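Local structure of major allergen Dau c 1 (Daucus carota, 2WQL) at residues H6-T11 and F135-N140; D26-I31 and T52-T57. The protein is a pathogenesis-related plant defence protein and major carrot allergen of the Bet v 1 family, which probably binds small hydrophobic ligands in an internal pocket. The protein carries 4 engineered substitutions. One frame throughout, in Å; residues are numbered along the deposited sequence.

Contact 1. Residues H6-T11 and F135-N140; sequences HSLEIT and FADAQN. With P4C (O-acetaldehydyl-hexaethylene glycol), chain E.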
# COMPACT_ATOMS: atom_id res chain seq x y z
N HIS A 6 -4.44 -14.09 -14.64
CA HIS A 6 -4.38 -13.98 -13.18
C HIS A 6 -3.00 -13.57 -12.75
O HIS A 6 -2.01 -13.94 -13.37
CB HIS A 6 -4.73 -15.32 -12.54
CG HIS A 6 -4.63 -15.32 -11.05
ND1 HIS A 6 -5.55 -14.68 -10.24
CD2 HIS A 6 -3.73 -15.90 -10.21
CE1 HIS A 6 -5.21 -14.85 -8.97
NE2 HIS A 6 -4.11 -15.59 -8.93
N SER A 7 -2.90 -12.79 -11.69
CA SER A 7 -1.58 -12.48 -11.19
C SER A 7 -1.42 -12.81 -9.73
O SER A 7 -2.38 -12.81 -8.97
CB SER A 7 -1.23 -11.02 -11.46
OG SER A 7 -2.01 -10.17 -10.65
N LEU A 8 -0.18 -13.12 -9.37
CA LEU A 8 0.22 -13.49 -8.02
C LEU A 8 1.45 -12.69 -7.65
O LEU A 8 2.42 -12.64 -8.41
CB LEU A 8 0.56 -14.98 -7.97
CG LEU A 8 1.13 -15.49 -6.65
CD1 LEU A 8 0.07 -15.44 -5.53
CD2 LEU A 8 1.71 -16.91 -6.84
N GLU A 9 1.43 -12.07 -6.47
CA GLU A 9 2.57 -11.33 -5.98
C GLU A 9 3.02 -11.95 -4.68
O GLU A 9 2.19 -12.26 -3.83
CB GLU A 9 2.22 -9.86 -5.78
CG GLU A 9 1.96 -9.16 -7.10
CD GLU A 9 1.85 -7.64 -6.97
OE1 GLU A 9 1.95 -7.09 -5.84
OE2 GLU A 9 1.67 -7.00 -8.04
N ILE A 10 4.32 -12.18 -4.54
CA ILE A 10 4.86 -12.71 -3.29
C ILE A 10 5.96 -11.79 -2.77
O ILE A 10 6.93 -11.51 -3.46
CB ILE A 10 5.40 -14.14 -3.45
CG1 ILE A 10 4.33 -15.08 -4.03
CG2 ILE A 10 5.85 -14.68 -2.12
CD1 ILE A 10 4.89 -16.37 -4.60
N THR A 11 5.80 -11.33 -1.55
CA THR A 11 6.77 -10.46 -0.90
C THR A 11 7.80 -11.28 -0.13
O THR A 11 7.47 -12.32 0.45
CB THR A 11 6.05 -9.49 0.06
OG1 THR A 11 5.19 -8.63 -0.70
CG2 THR A 11 7.03 -8.61 0.81
N PHE A 135 -5.59 -22.85 -5.80
CA PHE A 135 -4.75 -24.01 -5.49
C PHE A 135 -3.33 -23.79 -5.98
O PHE A 135 -2.37 -23.98 -5.25
CB PHE A 135 -5.30 -25.28 -6.13
CG PHE A 135 -4.46 -26.49 -5.86
CD1 PHE A 135 -4.60 -27.19 -4.67
CD2 PHE A 135 -3.51 -26.91 -6.78
CE1 PHE A 135 -3.81 -28.29 -4.40
CE2 PHE A 135 -2.72 -28.02 -6.51
CZ PHE A 135 -2.87 -28.71 -5.33
N ALA A 136 -3.21 -23.39 -7.24
CA ALA A 136 -1.92 -23.10 -7.85
C ALA A 136 -1.17 -22.04 -7.06
O ALA A 136 0.02 -22.21 -6.79
CB ALA A 136 -2.09 -22.67 -9.29
N ASP A 137 -1.86 -20.97 -6.67
CA ASP A 137 -1.24 -19.90 -5.88
C ASP A 137 -0.69 -20.37 -4.53
O ASP A 137 0.41 -19.98 -4.12
CB ASP A 137 -2.25 -18.77 -5.62
CG ASP A 137 -2.51 -17.92 -6.85
OD1 ASP A 137 -1.79 -18.08 -7.89
OD2 ASP A 137 -3.45 -17.08 -6.77
N ALA A 138 -1.46 -21.21 -3.85
CA ALA A 138 -1.06 -21.75 -2.56
C ALA A 138 0.19 -22.60 -2.73
O ALA A 138 1.14 -22.47 -1.95
CB ALA A 138 -2.15 -22.57 -1.97
N GLN A 139 0.20 -23.43 -3.76
CA GLN A 139 1.27 -24.39 -3.93
C GLN A 139 2.56 -23.70 -4.40
O GLN A 139 3.66 -24.06 -3.98
CB GLN A 139 0.81 -25.47 -4.90
CG GLN A 139 1.78 -26.60 -5.06
CD GLN A 139 1.07 -27.93 -5.24
OE1 GLN A 139 0.61 -28.53 -4.26
NE2 GLN A 139 0.99 -28.40 -6.50
N ASN A 140 2.41 -22.70 -5.27
CA ASN A 140 3.56 -21.95 -5.75
C ASN A 140 4.17 -21.11 -4.63
O ASN A 140 5.39 -20.93 -4.56
CB ASN A 140 3.16 -21.07 -6.94
CG ASN A 140 3.03 -21.86 -8.24
OD1 ASN A 140 3.84 -22.74 -8.53
ND2 ASN A 140 2.00 -21.57 -9.01
O1 P4C E . 11.87 -22.29 -12.37
C2 P4C E . 10.65 -22.11 -12.42
C3 P4C E . 10.03 -20.79 -12.04
O4 P4C E . 8.61 -20.88 -12.28
C5 P4C E . 7.87 -19.65 -12.40
C6 P4C E . 6.56 -19.93 -13.15
O7 P4C E . 5.49 -20.16 -12.23
C8 P4C E . 5.01 -18.98 -11.55
C9 P4C E . 4.89 -19.14 -10.02
O10 P4C E . 5.84 -18.29 -9.33
C11 P4C E . 6.15 -18.71 -7.99
C12 P4C E . 7.58 -19.26 -7.89
O13 P4C E . 7.56 -20.63 -7.46
C14 P4C E . 8.85 -21.22 -7.26
C15 P4C E . 9.42 -21.74 -8.58
O16 P4C E . 9.27 -23.16 -8.68
C17 P4C E . 9.14 -23.66 -10.03
C18 P4C E . 8.20 -24.89 -10.09
O19 P4C E . 7.61 -25.09 -11.39
C20 P4C E . 6.21 -24.76 -11.49
C21 P4C E . 5.86 -24.30 -12.92
O22 P4C E . 5.17 -23.03 -12.99
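Asp137, on helix 130-153, reaches across to His6 and Leu8 of strand 5-12 and carries most of this contact. Its CB lies 4.1 Å from Leu8 CD1, and at CG the same methyl comes closer, to 3.8 Å, so the stem of the acid runs past the leucine branch in the opposite direction. With CG anti to the carbonyl carbon (chi1 -74°), the carboxylate swings toward the strand. Asp137 OD2 accepts a hydrogen bond from His6 NE2 at 2.7 Å, and OD1 lies between the imidazole edge, 3.7 Å from His6 CD2, and the leucine methyl, 3.8 Å from Leu8 CD2. The ring donates to the syn lone pair of OD2, which sits at its edge but somewhat tilted out of its plane; the bond bends to 149° at the hydrogen, and ring and carboxylate planes are 24° apart. A short carboxylate on a helix facing the strand suits the N-H of a flat ring, and would probably raise the histidine's affinity for a proton. Leucine fits because its two methyls lie against the acid, and CD2 just reaches Asn140 CB, at 4.4 Å. Asn140 presents CG to the bound glycol, 3.7 Å from P4C C9. Strand 5-12 pairs with strand 112-122 through Ala118, Thr116 and Thr114, and the long C-terminal helix packs over it, with Ile133 beside His6 and Phe144 beside Ile10.

Contact 2. Residues D26-I31 and T52-T57; sequences DVDTVI and TVRIIT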
# COMPACT_ATOMS: atom_id res chain seq x y z
N ASP A 26 19.20 -21.50 -10.16
CA ASP A 26 19.73 -22.67 -9.45
C ASP A 26 18.63 -23.62 -8.99
O ASP A 26 18.88 -24.52 -8.19
CB ASP A 26 20.56 -22.21 -8.24
CG ASP A 26 21.69 -21.28 -8.63
OD1 ASP A 26 22.26 -21.46 -9.73
OD2 ASP A 26 22.02 -20.38 -7.83
N VAL A 27 17.43 -23.44 -9.50
CA VAL A 27 16.27 -24.21 -9.05
C VAL A 27 16.48 -25.73 -9.04
O VAL A 27 16.00 -26.40 -8.15
CB VAL A 27 15.02 -23.89 -9.89
CG1 VAL A 27 15.12 -24.52 -11.29
CG2 VAL A 27 13.78 -24.37 -9.16
N ASP A 28 17.18 -26.28 -10.02
CA ASP A 28 17.33 -27.74 -10.12
C ASP A 28 18.19 -28.37 -9.01
O ASP A 28 17.97 -29.54 -8.66
CB ASP A 28 17.92 -28.15 -11.49
CG ASP A 28 16.99 -27.82 -12.66
OD1 ASP A 28 15.76 -28.01 -12.54
OD2 ASP A 28 17.49 -27.35 -13.71
N THR A 29 19.16 -27.63 -8.48
CA THR A 29 19.92 -28.13 -7.32
C THR A 29 19.32 -27.63 -5.99
O THR A 29 19.50 -28.27 -4.94
CB THR A 29 21.43 -27.78 -7.39
OG1 THR A 29 21.60 -26.36 -7.30
CG2 THR A 29 22.04 -28.30 -8.69
N VAL A 30 18.61 -26.51 -6.02
CA VAL A 30 18.03 -25.95 -4.80
C VAL A 30 16.80 -26.74 -4.32
O VAL A 30 16.71 -27.08 -3.14
CB VAL A 30 17.70 -24.44 -4.96
CG1 VAL A 30 16.62 -24.01 -3.97
CG2 VAL A 30 18.98 -23.61 -4.77
N ILE A 31 15.87 -27.04 -5.21
CA ILE A 31 14.62 -27.70 -4.80
C ILE A 31 14.80 -29.05 -4.08
O ILE A 31 14.13 -29.31 -3.10
CB ILE A 31 13.63 -27.84 -5.99
CG1 ILE A 31 13.05 -26.48 -6.35
CG2 ILE A 31 12.50 -28.77 -5.62
CD1 ILE A 31 12.10 -26.50 -7.55
N THR A 52 14.46 -24.90 -22.93
CA THR A 52 14.55 -25.93 -21.91
C THR A 52 13.15 -26.44 -21.57
O THR A 52 12.20 -25.67 -21.48
CB THR A 52 15.22 -25.37 -20.64
OG1 THR A 52 16.56 -24.99 -20.94
CG2 THR A 52 15.23 -26.42 -19.51
N VAL A 53 13.02 -27.75 -21.40
CA VAL A 53 11.75 -28.38 -21.11
C VAL A 53 11.92 -29.29 -19.89
O VAL A 53 12.80 -30.14 -19.86
CB VAL A 53 11.23 -29.21 -22.32
CG1 VAL A 53 9.99 -29.98 -21.95
CG2 VAL A 53 10.96 -28.32 -23.53
N ARG A 54 11.08 -29.11 -18.89
CA ARG A 54 11.10 -29.95 -17.69
C ARG A 54 9.84 -30.79 -17.58
O ARG A 54 8.74 -30.25 -17.61
CB ARG A 54 11.21 -29.08 -16.45
CG ARG A 54 12.54 -28.35 -16.30
CD ARG A 54 12.59 -27.56 -15.00
NE ARG A 54 13.94 -27.07 -14.76
CZ ARG A 54 14.44 -25.93 -15.25
NH1 ARG A 54 13.70 -25.13 -15.99
NH2 ARG A 54 15.70 -25.59 -14.99
N ILE A 55 10.01 -32.10 -17.46
CA ILE A 55 8.89 -33.01 -17.20
C ILE A 55 8.85 -33.33 -15.70
O ILE A 55 9.71 -34.03 -15.19
CB ILE A 55 9.01 -34.31 -18.03
CG1 ILE A 55 9.11 -33.97 -19.53
CG2 ILE A 55 7.81 -35.22 -17.78
CD1 ILE A 55 9.43 -35.18 -20.46
N ILE A 56 7.86 -32.78 -15.01
CA ILE A 56 7.77 -32.88 -13.55
C ILE A 56 6.66 -33.85 -13.13
O ILE A 56 5.57 -33.86 -13.70
CB ILE A 56 7.52 -31.50 -12.93
CG1 ILE A 56 8.71 -30.57 -13.24
CG2 ILE A 56 7.33 -31.62 -11.44
CD1 ILE A 56 8.38 -29.09 -13.10
N THR A 57 6.96 -34.68 -12.12
CA THR A 57 6.01 -35.65 -11.60
C THR A 57 5.92 -35.51 -10.08
O THR A 57 6.95 -35.56 -9.40
CB THR A 57 6.44 -37.09 -11.94
OG1 THR A 57 6.70 -37.20 -13.34
CG2 THR A 57 5.36 -38.09 -11.58
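The Bet v 1 fold wraps a curved antiparallel sheet around a long C-terminal helix, with two short helices completing the enclosure; here the second of these, helix 27-34, is tied to strand 53-57 by a bidentate salt bridge. Asp28 leaves its helix to one side and its carboxylate turns back toward the strand, where the long Arg54 meets it from the opposite direction, gripping it side-on with two nitrogens, one for each oxygen. Arg54 NE gives its hydrogen to Asp28 OD1 at 3.0 Å, with an angle of 155°, while Arg54 NH2 donates to Asp28 OD2 at 2.8 Å in the straighter bond, 168°. The match is imperfectly flat: carboxylate and guanidinium planes differ by 39°, and although OD2 lies in the guanidinium plane, NH2 meets this oxygen out of the carboxylate plane on its syn side. An arm extended from CG to NE lets Arg54 span a backbone separation of 10.0 Å between its CA and that of Asp28. Val27 adds an apolar touch, its CG1 lying over one face of the guanidinium, 3.9 Å from Arg54 NH2. On the opposite face lies the methyl CG2 of Thr52, 4.0 Å from the plane and offset toward its rim, so the two apolar groups sandwich the guanidinium. Val44 of the edge strand 41-45 touches both charged side chains. Pairing opposite charges through two hydrogen bonds restrains rotation of both end groups, and the arginine's positive charge would be expected to stabilise the ionised aspartate.

Contacts 1 and 2 lie on opposite sides of the chain's centre, their centres 19 Å apart and their nearest atoms about 9 Å apart, so they do not touch. Both reach the same antiparallel sheet: residues 6-11 belong to one of its outermost strands, while 53-57 lies next to the other, 41-45. Along the chain, contact 2 is nested inside the loop that contact 1 closes. The bound glycol relates them: Asn140 of contact 1 belongs to its pocket, and the side chain of Val27 in contact 2 comes within about 4 Å of it. Ile23, on helix 16-25, hydrogen-bonds the ligand through its carbonyl oxygen.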